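Local structure of putative oxidoreductase yhhX (Escherichia coli K-12, 3F4L) at residues A[260-263]-A[264-267]; A[250-253]-A[254-257]; A[121-124]-A[125-128]; A[129-132]-A[133-137]; A[37-40]-A[41-45]. The protein probably acts as an NADP-dependent dehydrogenase of the Gfo/Idh/MocA family, perhaps oxidising scyllo-inositol. All blocks are in the same frame, centred on the assembly; numbering follows the deposited sequence.

Contact 1. Residues A[260-263]-A[264-267]; sequences NIMP and GEPG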
loop_
_atom_site.group_PDB
_atom_site.type_symbol
_atom_site.label_atom_id
_atom_site.label_comp_id
_atom_site.label_asym_id
_atom_site.label_seq_id
_atom_site.Cartn_x
_atom_site.Cartn_y
_atom_site.Cartn_z
ATOM N N ASN A 260 24.885 -10.326 20.517
ATOM C CA ASN A 260 25.477 -10.345 21.850
ATOM C C ASN A 260 26.116 -9.026 22.275
ATOM O O ASN A 260 27.131 -9.011 22.971
ATOM C CB ASN A 260 26.493 -11.495 21.954
ATOM C CG ASN A 260 26.878 -11.806 23.390
ATOM O OD1 ASN A 260 26.031 -11.803 24.286
ATOM N ND2 ASN A 260 28.159 -12.094 23.615
ATOM N N ILE A 261 25.520 -7.919 21.847
ATOM C CA ILE A 261 25.987 -6.589 22.214
ATOM C C ILE A 261 24.878 -6.040 23.109
ATOM O O ILE A 261 23.730 -5.902 22.675
ATOM C CB ILE A 261 26.146 -5.674 20.983
ATOM C CG1 ILE A 261 27.149 -6.292 20.006
ATOM C CG2 ILE A 261 26.613 -4.290 21.415
ATOM C CD1 ILE A 261 27.380 -5.465 18.748
HETATM N N MSE A 262 25.213 -5.740 24.358
HETATM C CA MSE A 262 24.216 -5.253 25.305
HETATM C C MSE A 262 24.073 -3.735 25.343
HETATM O O MSE A 262 24.959 -3.003 24.903
HETATM C CB MSE A 262 24.539 -5.776 26.710
HETATM C CG MSE A 262 24.522 -7.303 26.842
HETATM SE SE MSE A 262 22.830 -8.148 26.399
HETATM C CE MSE A 262 23.296 -8.958 24.706
ATOM N N PRO A 263 22.939 -3.240 25.870
ATOM C CA PRO A 263 22.697 -1.795 25.959
ATOM C C PRO A 263 23.829 -1.081 26.688
ATOM O O PRO A 263 24.361 -1.591 27.671
ATOM C CB PRO A 263 21.382 -1.715 26.725
ATOM C CG PRO A 263 20.668 -2.953 26.285
ATOM C CD PRO A 263 21.770 -3.995 26.357
ATOM N N GLY A 264 24.203 0.095 26.198
ATOM C CA GLY A 264 25.267 0.847 26.839
ATOM C C GLY A 264 26.662 0.514 26.342
ATOM O O GLY A 264 27.591 1.297 26.535
ATOM N N GLU A 265 26.818 -0.647 25.716
ATOM C CA GLU A 265 28.115 -1.055 25.189
ATOM C C GLU A 265 28.396 -0.325 23.880
ATOM O O GLU A 265 27.482 -0.031 23.112
ATOM C CB GLU A 265 28.147 -2.568 24.960
ATOM C CG GLU A 265 28.332 -3.382 26.228
ATOM C CD GLU A 265 28.174 -4.877 26.004
ATOM O OE1 GLU A 265 28.605 -5.375 24.941
ATOM O OE2 GLU A 265 27.630 -5.559 26.898
ATOM N N PRO A 266 29.673 -0.022 23.607
ATOM C CA PRO A 266 29.991 0.680 22.361
ATOM C C PRO A 266 29.443 -0.038 21.127
ATOM O O PRO A 266 29.589 -1.252 20.987
ATOM C CB PRO A 266 31.521 0.740 22.382
ATOM C CG PRO A 266 31.899 -0.483 23.171
ATOM C CD PRO A 266 30.900 -0.453 24.298
ATOM N N GLY A 267 28.797 0.719 20.245
ATOM C CA GLY A 267 28.246 0.143 19.030
ATOM C C GLY A 267 26.838 -0.415 19.142
ATOM O O GLY A 267 26.278 -0.866 18.143
#
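The carboxylate of E265 lies flat over the chain at M262, with the backbone N and CB of that residue and, farther off, the CA of I261 all to one side of its plane. The fold that brings them together is a type II beta turn running from M262 to E265, a good worked example of how a proline-glycine pair reverses a chain. P263 takes the second position and G264 the third, where its positive phi (88°) would push any side chain into P263 O. The turn is closed by E265 N, which donates to M262 O over 3.1 Å from a point tilted out of the carbonyl plane.

The glutamate then reaches back across its own turn. CG stands beside the backbone N (chi1 -77°) and the chain is extended beyond it, which carries OE1 to 3.5 Å from M262 N in a weak but fairly straight hydrogen bond, the donor coming from above the carboxylate plane. The side chains of M262, a selenomethionine, and E265 run side by side in the same direction, although the selenium end of M262 bends away. I261 approaches more obliquely, its CG2 lying 4.2 Å from E265 OE1.

Just upstream, N260, with positive phi, is the C-prime residue of a Schellman motif that ends helix 253-258. P263 packs on P20 and Y21 of helix 12-22 and on L257, while the turn remains at the protein surface. The nearest approach of the two aligned side chains is M262 CB to E265 OE2, 3.1 Å.

Contact 2. Residues A[250-253]-A[254-257]; sequences IDQQ and ETSL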
loop_
_atom_site.group_PDB
_atom_site.type_symbol
_atom_site.label_atom_id
_atom_site.label_comp_id
_atom_site.label_asym_id
_atom_site.label_seq_id
_atom_site.Cartn_x
_atom_site.Cartn_y
_atom_site.Cartn_z
ATOM N N ILE A 250 15.084 -0.580 9.930
ATOM C CA ILE A 250 14.378 -0.701 11.197
ATOM C C ILE A 250 15.342 -0.491 12.359
ATOM O O ILE A 250 16.565 -0.565 12.191
ATOM C CB ILE A 250 13.712 -2.099 11.316
ATOM C CG1 ILE A 250 12.847 -2.180 12.581
ATOM C CG2 ILE A 250 14.782 -3.193 11.338
ATOM C CD1 ILE A 250 11.940 -3.408 12.593
ATOM N N ASP A 251 14.778 -0.204 13.529
ATOM C CA ASP A 251 15.554 -0.007 14.748
ATOM C C ASP A 251 16.545 -1.167 14.857
ATOM O O ASP A 251 16.182 -2.307 14.601
ATOM C CB ASP A 251 14.610 -0.019 15.939
ATOM C CG ASP A 251 15.335 0.106 17.245
ATOM O OD1 ASP A 251 15.463 1.236 17.743
ATOM O OD2 ASP A 251 15.777 -0.941 17.767
ATOM N N GLN A 252 17.781 -0.874 15.257
ATOM C CA GLN A 252 18.829 -1.885 15.345
ATOM C C GLN A 252 19.098 -2.561 16.699
ATOM O O GLN A 252 20.017 -3.375 16.803
ATOM C CB GLN A 252 20.140 -1.285 14.817
ATOM C CG GLN A 252 20.108 -0.961 13.326
ATOM C CD GLN A 252 19.979 -2.217 12.480
ATOM O OE1 GLN A 252 20.850 -3.093 12.514
ATOM N NE2 GLN A 252 18.888 -2.321 11.727
ATOM N N GLN A 253 18.319 -2.237 17.725
ATOM C CA GLN A 253 18.508 -2.846 19.041
ATOM C C GLN A 253 18.421 -4.370 18.988
ATOM O O GLN A 253 19.232 -5.056 19.602
ATOM C CB GLN A 253 17.461 -2.330 20.038
ATOM C CG GLN A 253 17.542 -0.855 20.306
ATOM C CD GLN A 253 16.440 -0.373 21.215
ATOM O OE1 GLN A 253 16.463 -0.600 22.435
ATOM N NE2 GLN A 253 15.456 0.293 20.626
ATOM N N GLU A 254 17.445 -4.905 18.262
ATOM C CA GLU A 254 17.302 -6.355 18.187
ATOM C C GLU A 254 18.508 -6.981 17.502
ATOM O O GLU A 254 18.988 -8.045 17.914
ATOM C CB GLU A 254 16.030 -6.745 17.433
ATOM C CG GLU A 254 15.730 -8.241 17.482
ATOM C CD GLU A 254 14.569 -8.649 16.581
ATOM O OE1 GLU A 254 13.530 -7.953 16.591
ATOM O OE2 GLU A 254 14.693 -9.671 15.872
ATOM N N THR A 255 18.999 -6.322 16.456
ATOM C CA THR A 255 20.159 -6.836 15.737
ATOM C C THR A 255 21.356 -6.892 16.690
ATOM O O THR A 255 22.078 -7.883 16.727
ATOM C CB THR A 255 20.495 -5.950 14.504
ATOM O OG1 THR A 255 19.408 -6.006 13.570
ATOM C CG2 THR A 255 21.767 -6.431 13.816
ATOM N N SER A 256 21.556 -5.842 17.477
ATOM C CA SER A 256 22.674 -5.841 18.413
ATOM C C SER A 256 22.505 -6.918 19.486
ATOM O O SER A 256 23.453 -7.658 19.790
ATOM C CB SER A 256 22.812 -4.482 19.087
ATOM O OG SER A 256 23.097 -3.479 18.134
ATOM N N LEU A 257 21.306 -6.992 20.066
ATOM C CA LEU A 257 21.023 -7.970 21.105
ATOM C C LEU A 257 21.336 -9.384 20.625
ATOM O O LEU A 257 21.968 -10.158 21.343
ATOM C CB LEU A 257 19.556 -7.871 21.558
ATOM C CG LEU A 257 19.176 -6.596 22.319
ATOM C CD1 LEU A 257 17.681 -6.588 22.639
ATOM C CD2 LEU A 257 19.996 -6.506 23.602
HETATM O O HOH W 1 14.955 -3.511 17.468
HETATM O O HOH W 2 17.284 -4.864 14.665
#
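D251 and E254 meet through a water: D251 OD2 accepts from it at 2.7 Å, and the water in turn accepts from E254 N. The same OD2 takes the amide N of Q253 over 2.9 Å, a capping bond that arrives from above the carboxylate plane, while OD1 also receives S129 N. Q252 comes next, its chain folded back at chi2 (-66°) so that NE2 donates to I250 O at 2.9 Å with the acceptor close to the amide plane. Its OE1 lies alongside T255, 3.4 Å from OG1 in a weak, unsettled contact; a second water joins T255 OG1 to D251 O. With an alanine here, I250 O would probably lose its amide donor and T255 OG1 the amide oxygen beside it.

This is the start of helix 253-258, capped where D251 OD2 takes Q253 N and a water takes E254 N. Q252 O opens the regular pattern by accepting S256 N almost along the C=O axis. At Q253 the side chain closes the loop on D251: NE2 meets OD1 on its syn side at 3.0 Å, and OE1 accepts from Y298 N. Q253 O, in the helix proper, takes L257 N over 2.9 Å, with L257 CG beside it at 3.1 Å.

Contact 3. Residues A[121-124]-A[125-128]; sequences PYQN and RRFD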
loop_
_atom_site.group_PDB
_atom_site.type_symbol
_atom_site.label_atom_id
_atom_site.label_comp_id
_atom_site.label_asym_id
_atom_site.label_seq_id
_atom_site.Cartn_x
_atom_site.Cartn_y
_atom_site.Cartn_z
ATOM N N PRO A 121 0.437 -3.169 29.027
ATOM C CA PRO A 121 1.173 -4.082 28.150
ATOM C C PRO A 121 2.584 -3.512 27.954
ATOM O O PRO A 121 2.850 -2.366 28.318
ATOM C CB PRO A 121 0.352 -4.056 26.863
ATOM C CG PRO A 121 -0.140 -2.632 26.825
ATOM C CD PRO A 121 -0.575 -2.408 28.270
ATOM N N TYR A 122 3.479 -4.316 27.390
ATOM C CA TYR A 122 4.862 -3.920 27.133
ATOM C C TYR A 122 4.951 -3.540 25.656
ATOM O O TYR A 122 5.124 -4.404 24.805
ATOM C CB TYR A 122 5.795 -5.110 27.437
ATOM C CG TYR A 122 7.283 -4.882 27.231
ATOM C CD1 TYR A 122 7.959 -3.854 27.893
ATOM C CD2 TYR A 122 8.021 -5.726 26.412
ATOM C CE1 TYR A 122 9.337 -3.683 27.743
ATOM C CE2 TYR A 122 9.397 -5.562 26.253
ATOM C CZ TYR A 122 10.042 -4.541 26.921
ATOM O OH TYR A 122 11.392 -4.381 26.765
ATOM N N GLN A 123 4.807 -2.252 25.352
ATOM C CA GLN A 123 4.877 -1.793 23.964
ATOM C C GLN A 123 6.210 -1.094 23.744
ATOM O O GLN A 123 6.268 0.108 23.529
ATOM C CB GLN A 123 3.719 -0.833 23.657
ATOM C CG GLN A 123 2.338 -1.461 23.841
ATOM C CD GLN A 123 2.092 -2.647 22.915
ATOM O OE1 GLN A 123 2.882 -2.920 22.011
ATOM N NE2 GLN A 123 0.980 -3.345 23.126
ATOM N N ASN A 124 7.282 -1.875 23.786
ATOM C CA ASN A 124 8.625 -1.341 23.624
ATOM C C ASN A 124 8.900 -0.739 22.248
ATOM O O ASN A 124 9.776 0.110 22.114
ATOM C CB ASN A 124 9.666 -2.431 23.938
ATOM C CG ASN A 124 9.539 -3.659 23.035
ATOM O OD1 ASN A 124 8.466 -4.229 22.885
ATOM N ND2 ASN A 124 10.655 -4.075 22.443
ATOM N N ARG A 125 8.159 -1.151 21.224
ATOM C CA ARG A 125 8.421 -0.611 19.891
ATOM C C ARG A 125 7.986 0.846 19.737
ATOM O O ARG A 125 8.107 1.446 18.659
ATOM C CB ARG A 125 7.791 -1.507 18.811
ATOM C CG ARG A 125 8.277 -2.968 18.907
ATOM C CD ARG A 125 8.330 -3.691 17.556
ATOM N NE ARG A 125 9.501 -3.267 16.798
ATOM C CZ ARG A 125 10.535 -4.046 16.491
ATOM N NH1 ARG A 125 10.562 -5.318 16.859
ATOM N NH2 ARG A 125 11.562 -3.532 15.843
ATOM N N ARG A 126 7.488 1.421 20.824
ATOM C CA ARG A 126 7.115 2.821 20.804
ATOM C C ARG A 126 8.420 3.579 20.920
ATOM O O ARG A 126 8.473 4.792 20.751
ATOM C CB ARG A 126 6.206 3.160 21.984
ATOM C CG ARG A 126 4.790 2.661 21.781
ATOM C CD ARG A 126 3.828 3.258 22.789
ATOM N NE ARG A 126 2.468 2.795 22.540
ATOM C CZ ARG A 126 1.386 3.373 23.049
ATOM N NH1 ARG A 126 1.514 4.432 23.833
ATOM N NH2 ARG A 126 0.181 2.903 22.761
ATOM N N PHE A 127 9.483 2.841 21.211
ATOM C CA PHE A 127 10.794 3.443 21.335
ATOM C C PHE A 127 11.772 2.909 20.291
ATOM O O PHE A 127 12.973 2.897 20.519
ATOM C CB PHE A 127 11.329 3.242 22.761
ATOM C CG PHE A 127 10.441 3.837 23.812
ATOM C CD1 PHE A 127 10.226 5.214 23.854
ATOM C CD2 PHE A 127 9.757 3.028 24.707
ATOM C CE1 PHE A 127 9.337 5.775 24.770
ATOM C CE2 PHE A 127 8.859 3.579 25.633
ATOM C CZ PHE A 127 8.650 4.955 25.661
ATOM N N ASP A 128 11.240 2.455 19.154
ATOM C CA ASP A 128 12.068 1.991 18.037
ATOM C C ASP A 128 12.564 3.271 17.368
ATOM O O ASP A 128 11.791 4.222 17.201
ATOM C CB ASP A 128 11.244 1.191 17.022
ATOM C CG ASP A 128 11.370 -0.308 17.218
ATOM O OD1 ASP A 128 12.297 -0.753 17.945
ATOM O OD2 ASP A 128 10.554 -1.048 16.624
#
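R126 runs out alongside Q123, and its side chain can be followed outward from the backbone. CB and CG both lie 3.4 Å from Q123 O, the carbonyl that also accepts R126 N at 3.2 Å from above its plane. CD then passes alongside Q123 CB, and NE comes within 4.0 Å of that same carbon, obliquely to the guanidinium. With the chain stretched out from CG to NE (chi2 -167°), the tip is carried past Q123 to two acids: NE forms a salt bridge with D181 of helix 171-187, and NH2 forms one with E321. Two carboxylates thus fix the rotation of a buried guanidinium.

N124 behaves differently. Its CG sits between the backbone N and the carbonyl carbon (chi1 59°), and the side chain lies side by side with that of R125, the N124 amide and R125 guanidinium planes 52° apart. OD1 is 4.2 Å from R125 CG and is buried with no polar partner in the model. N124 CB rests 3.7 Å above one face of the Y122 ring, toward its rim. R125 NE pairs with D128 OD2 in a salt bridge modelled too short for its length to be trusted, and D128 OD1 is held by Y298 OH.

The arrangement is a short 3-10 turn, joining strand 119-121, an outermost strand of the parallel Rossmann sheet, to helix 129-140.

Contact 4. Residues A[129-132]-A[133-137]; sequences SCFL and TAKKA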
loop_
_atom_site.group_PDB
_atom_site.type_symbol
_atom_site.label_atom_id
_atom_site.label_comp_id
_atom_site.label_asym_id
_atom_site.label_seq_id
_atom_site.Cartn_x
_atom_site.Cartn_y
_atom_site.Cartn_z
ATOM N N SER A 129 13.840 3.304 16.984
ATOM C CA SER A 129 14.408 4.497 16.358
ATOM C C SER A 129 13.701 4.904 15.068
ATOM O O SER A 129 13.498 6.085 14.827
ATOM C CB SER A 129 15.904 4.303 16.073
ATOM O OG SER A 129 16.108 3.208 15.218
ATOM N N CYS A 130 13.351 3.929 14.237
ATOM C CA CYS A 130 12.656 4.202 12.979
ATOM C C CYS A 130 11.330 4.922 13.254
ATOM O O CYS A 130 11.029 5.969 12.667
ATOM C CB CYS A 130 12.403 2.888 12.230
ATOM S SG CYS A 130 11.876 1.496 13.282
ATOM N N PHE A 131 10.543 4.348 14.156
ATOM C CA PHE A 131 9.266 4.925 14.537
ATOM C C PHE A 131 9.431 6.330 15.122
ATOM O O PHE A 131 8.729 7.270 14.720
ATOM C CB PHE A 131 8.575 4.018 15.560
ATOM C CG PHE A 131 7.345 4.619 16.152
ATOM C CD1 PHE A 131 6.226 4.861 15.365
ATOM C CD2 PHE A 131 7.316 4.987 17.495
ATOM C CE1 PHE A 131 5.091 5.467 15.914
ATOM C CE2 PHE A 131 6.182 5.597 18.050
ATOM C CZ PHE A 131 5.076 5.835 17.258
ATOM N N LEU A 132 10.358 6.486 16.064
ATOM C CA LEU A 132 10.563 7.796 16.679
ATOM C C LEU A 132 10.952 8.870 15.667
ATOM O O LEU A 132 10.595 10.039 15.832
ATOM C CB LEU A 132 11.618 7.726 17.784
ATOM C CG LEU A 132 11.283 6.916 19.043
ATOM C CD1 LEU A 132 12.499 6.893 19.950
ATOM C CD2 LEU A 132 10.082 7.514 19.766
ATOM N N THR A 133 11.688 8.485 14.627
ATOM C CA THR A 133 12.081 9.451 13.609
ATOM C C THR A 133 10.829 9.874 12.831
ATOM O O THR A 133 10.640 11.044 12.545
ATOM C CB THR A 133 13.125 8.863 12.610
ATOM O OG1 THR A 133 14.230 8.299 13.333
ATOM C CG2 THR A 133 13.664 9.968 11.699
ATOM N N ALA A 134 9.974 8.916 12.493
ATOM C CA ALA A 134 8.753 9.233 11.764
ATOM C C ALA A 134 7.855 10.127 12.634
ATOM O O ALA A 134 7.238 11.075 12.140
ATOM C CB ALA A 134 8.025 7.955 11.391
ATOM N N LYS A 135 7.798 9.821 13.930
ATOM C CA LYS A 135 6.995 10.595 14.876
ATOM C C LYS A 135 7.521 12.034 14.906
ATOM O O LYS A 135 6.746 12.990 14.862
ATOM C CB LYS A 135 7.080 9.960 16.279
ATOM C CG LYS A 135 6.218 10.623 17.361
ATOM C CD LYS A 135 6.190 9.789 18.654
ATOM C CE LYS A 135 5.484 10.511 19.814
ATOM N NZ LYS A 135 6.181 11.789 20.154
ATOM N N LYS A 136 8.839 12.187 14.967
ATOM C CA LYS A 136 9.427 13.516 14.999
ATOM C C LYS A 136 9.044 14.262 13.723
ATOM O O LYS A 136 8.635 15.426 13.776
ATOM C CB LYS A 136 10.952 13.423 15.132
ATOM C CG LYS A 136 11.661 14.778 15.188
ATOM C CD LYS A 136 13.166 14.594 15.316
ATOM C CE LYS A 136 13.923 15.901 15.071
ATOM N NZ LYS A 136 13.817 16.347 13.639
ATOM N N ALA A 137 9.168 13.587 12.581
ATOM C CA ALA A 137 8.812 14.197 11.305
ATOM C C ALA A 137 7.344 14.624 11.331
ATOM O O ALA A 137 7.014 15.759 10.983
ATOM C CB ALA A 137 9.054 13.217 10.154
#
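T133 turns its hydroxyl back along the helix onto S129, one turn earlier. OG1 stands beside the backbone N (chi1 -52°) and donates to S129 O over 2.8 Å, while T133 N reaches the same oxygen at 3.0 Å. The two donors come from opposite faces of the S129 carbonyl plane, so the oxygen is gripped on both sides. OG1 is itself met by E294 N, which leaves this buried hydroxyl well supplied with partners.

F131 and K135 form the other pairing, also one turn apart. F131 CG is anti to the backbone N (chi1 172°) and the ring swings toward the following turn, where K135 CD approaches it obliquely, 4.2 Å from CE2. The lysine chain is extended until its last torsion bends, and NZ goes on to a salt bridge with E139. Only the aliphatic part of K135 serves the ring, and both side chains also lie against L186 of helix 171-187. Behind them the main chain keeps alpha-helical geometry: K135 N bonds to F131 O at 2.8 Å and K136 N to L132 O at 2.9 Å. C130 O accepts A134 N at 3.1 Å.

The chemistry is consistent with an amphipathic helix: T133, A134 and A137 are turned to F245 of the large sheet, the T133 hydroxyl donates to S129 O and meets E294 N, K136 is exposed, and the K135 ammonium is drawn off along the helix to an acid.

Contact 5. Residues A[37-40]-A[41-45]; sequences RHAK and PEEQA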
loop_
_atom_site.group_PDB
_atom_site.type_symbol
_atom_site.label_atom_id
_atom_site.label_comp_id
_atom_site.label_asym_id
_atom_site.label_seq_id
_atom_site.Cartn_x
_atom_site.Cartn_y
_atom_site.Cartn_z
ATOM N N ARG A 37 8.661 -22.033 36.265
ATOM C CA ARG A 37 8.151 -23.354 36.620
ATOM C C ARG A 37 9.295 -24.354 36.788
ATOM O O ARG A 37 9.294 -25.168 37.713
ATOM C CB ARG A 37 7.188 -23.849 35.539
ATOM C CG ARG A 37 6.487 -22.730 34.781
ATOM C CD ARG A 37 5.057 -23.108 34.464
ATOM N NE ARG A 37 4.322 -23.396 35.691
ATOM C CZ ARG A 37 3.033 -23.716 35.739
ATOM N NH1 ARG A 37 2.324 -23.789 34.619
ATOM N NH2 ARG A 37 2.456 -23.962 36.910
ATOM N N HIS A 38 10.270 -24.291 35.890
ATOM C CA HIS A 38 11.417 -25.194 35.951
ATOM C C HIS A 38 12.715 -24.405 35.850
ATOM O O HIS A 38 12.787 -23.410 35.141
ATOM C CB HIS A 38 11.361 -26.212 34.817
ATOM C CG HIS A 38 10.098 -27.009 34.790
ATOM N ND1 HIS A 38 9.276 -27.059 33.684
ATOM C CD2 HIS A 38 9.507 -27.776 35.734
ATOM C CE1 HIS A 38 8.232 -27.824 33.950
ATOM N NE2 HIS A 38 8.347 -28.272 35.189
ATOM N N ALA A 39 13.738 -24.862 36.562
ATOM C CA ALA A 39 15.027 -24.193 36.549
ATOM C C ALA A 39 15.584 -24.155 35.130
ATOM O O ALA A 39 15.356 -25.070 34.335
ATOM C CB ALA A 39 15.995 -24.913 37.481
ATOM N N LYS A 40 16.304 -23.083 34.817
ATOM C CA LYS A 40 16.906 -22.914 33.499
ATOM C C LYS A 40 18.418 -22.722 33.609
ATOM O O LYS A 40 18.907 -22.147 34.580
ATOM C CB LYS A 40 16.257 -21.728 32.779
ATOM C CG LYS A 40 14.765 -21.926 32.589
ATOM C CD LYS A 40 14.161 -20.942 31.621
ATOM C CE LYS A 40 12.674 -21.216 31.469
ATOM N NZ LYS A 40 11.984 -21.176 32.802
ATOM N N PRO A 41 19.174 -23.206 32.607
ATOM C CA PRO A 41 20.638 -23.119 32.552
ATOM C C PRO A 41 21.151 -21.684 32.617
ATOM O O PRO A 41 22.163 -21.400 33.258
ATOM C CB PRO A 41 20.982 -23.762 31.208
ATOM C CG PRO A 41 19.793 -24.618 30.892
ATOM C CD PRO A 41 18.639 -23.804 31.372
ATOM N N GLU A 42 20.449 -20.785 31.937
ATOM C CA GLU A 42 20.839 -19.383 31.901
ATOM C C GLU A 42 20.923 -18.720 33.282
ATOM O O GLU A 42 21.598 -17.702 33.440
ATOM C CB GLU A 42 19.891 -18.610 30.971
ATOM C CG GLU A 42 18.451 -19.119 30.977
ATOM C CD GLU A 42 17.943 -19.514 29.588
ATOM O OE1 GLU A 42 16.801 -19.113 29.246
ATOM O OE2 GLU A 42 18.674 -20.228 28.852
ATOM N N GLU A 43 20.262 -19.300 34.283
ATOM C CA GLU A 43 20.297 -18.737 35.633
ATOM C C GLU A 43 21.715 -18.680 36.203
ATOM O O GLU A 43 21.969 -17.931 37.139
ATOM C CB GLU A 43 19.401 -19.547 36.580
ATOM C CG GLU A 43 17.940 -19.564 36.153
ATOM C CD GLU A 43 17.060 -20.482 36.992
ATOM O OE1 GLU A 43 15.988 -20.876 36.489
ATOM O OE2 GLU A 43 17.420 -20.801 38.148
ATOM N N GLN A 44 22.635 -19.458 35.633
ATOM C CA GLN A 44 24.024 -19.484 36.112
ATOM C C GLN A 44 24.935 -18.379 35.569
ATOM O O GLN A 44 26.106 -18.286 35.959
ATOM C CB GLN A 44 24.673 -20.844 35.815
ATOM C CG GLN A 44 24.437 -21.915 36.879
ATOM C CD GLN A 44 25.365 -23.126 36.721
ATOM O OE1 GLN A 44 26.590 -22.990 36.654
ATOM N NE2 GLN A 44 24.780 -24.311 36.671
ATOM N N ALA A 45 24.417 -17.552 34.666
ATOM C CA ALA A 45 25.219 -16.469 34.113
ATOM C C ALA A 45 25.568 -15.491 35.236
ATOM O O ALA A 45 24.700 -15.055 35.983
ATOM C CB ALA A 45 24.449 -15.753 33.006
#
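The loop that follows strand 29-35, the second strand of the Rossmann fold, tightens here into a 3-10 turn at residues 41-44, and E43 reaches back to secure its start. E43 OE1 accepts the backbone N of K40 at 2.8 Å, although the position of that oxygen is less certain than most. In return E43 N donates to K40 O over 3.2 Å, from well above the carbonyl plane. Two bonds therefore run between one pair of residues, one from main chain to carboxylate and one wholly within the main chain. The glutamate manages this with CG anti to the carbonyl carbon (chi1 -60°) and the rest of its chain extended, which lays CG 3.2 Å from K40 O and brings OE1 to 3.5 Å from A39 CA. Its other oxygen, OE2, forms a salt bridge with R36. Were this glutamate an alanine, K40 N would be likely to lose its carboxylate acceptor and R36 its opposite charge.

P41 opens the turn, its ring carbon CD pressed 3.5 Å from K40 CB. E42 also runs alongside the K40 side chain, with CG 3.9 Å from K40 CB. The ammonium goes elsewhere: NZ bends back to H38 O in a weak bond, and lies 5.5 Å from E43 OE1, too far for contact.

K40, E42 and E43 all touch F10, which sits in the loop between strand 3-8 and helix 12-22, so the turn lies at the surface against that loop before the chain enters edge strand 52-54.

Along the chain the order is contact 5, contact 3, contact 4, contact 2 and contact 1. Contact 5 stands apart in the Rossmann domain, its centre about 37 Å from that of contact 4, on the other side of the chain's centre. Contacts 3 and 4 share one run, from the end of strand 119-121 into helix 129-140. Contact 2 touches both, D251 OD1 taking S129 N and I250 meeting R125, though they are far apart in sequence. Helix 253-258 then carries contact 2 straight into contact 1, their centres about 10 Å apart. Contact 1 reaches helix 12-22 of the Rossmann domain, whereas contact 4 lies against the large sheet.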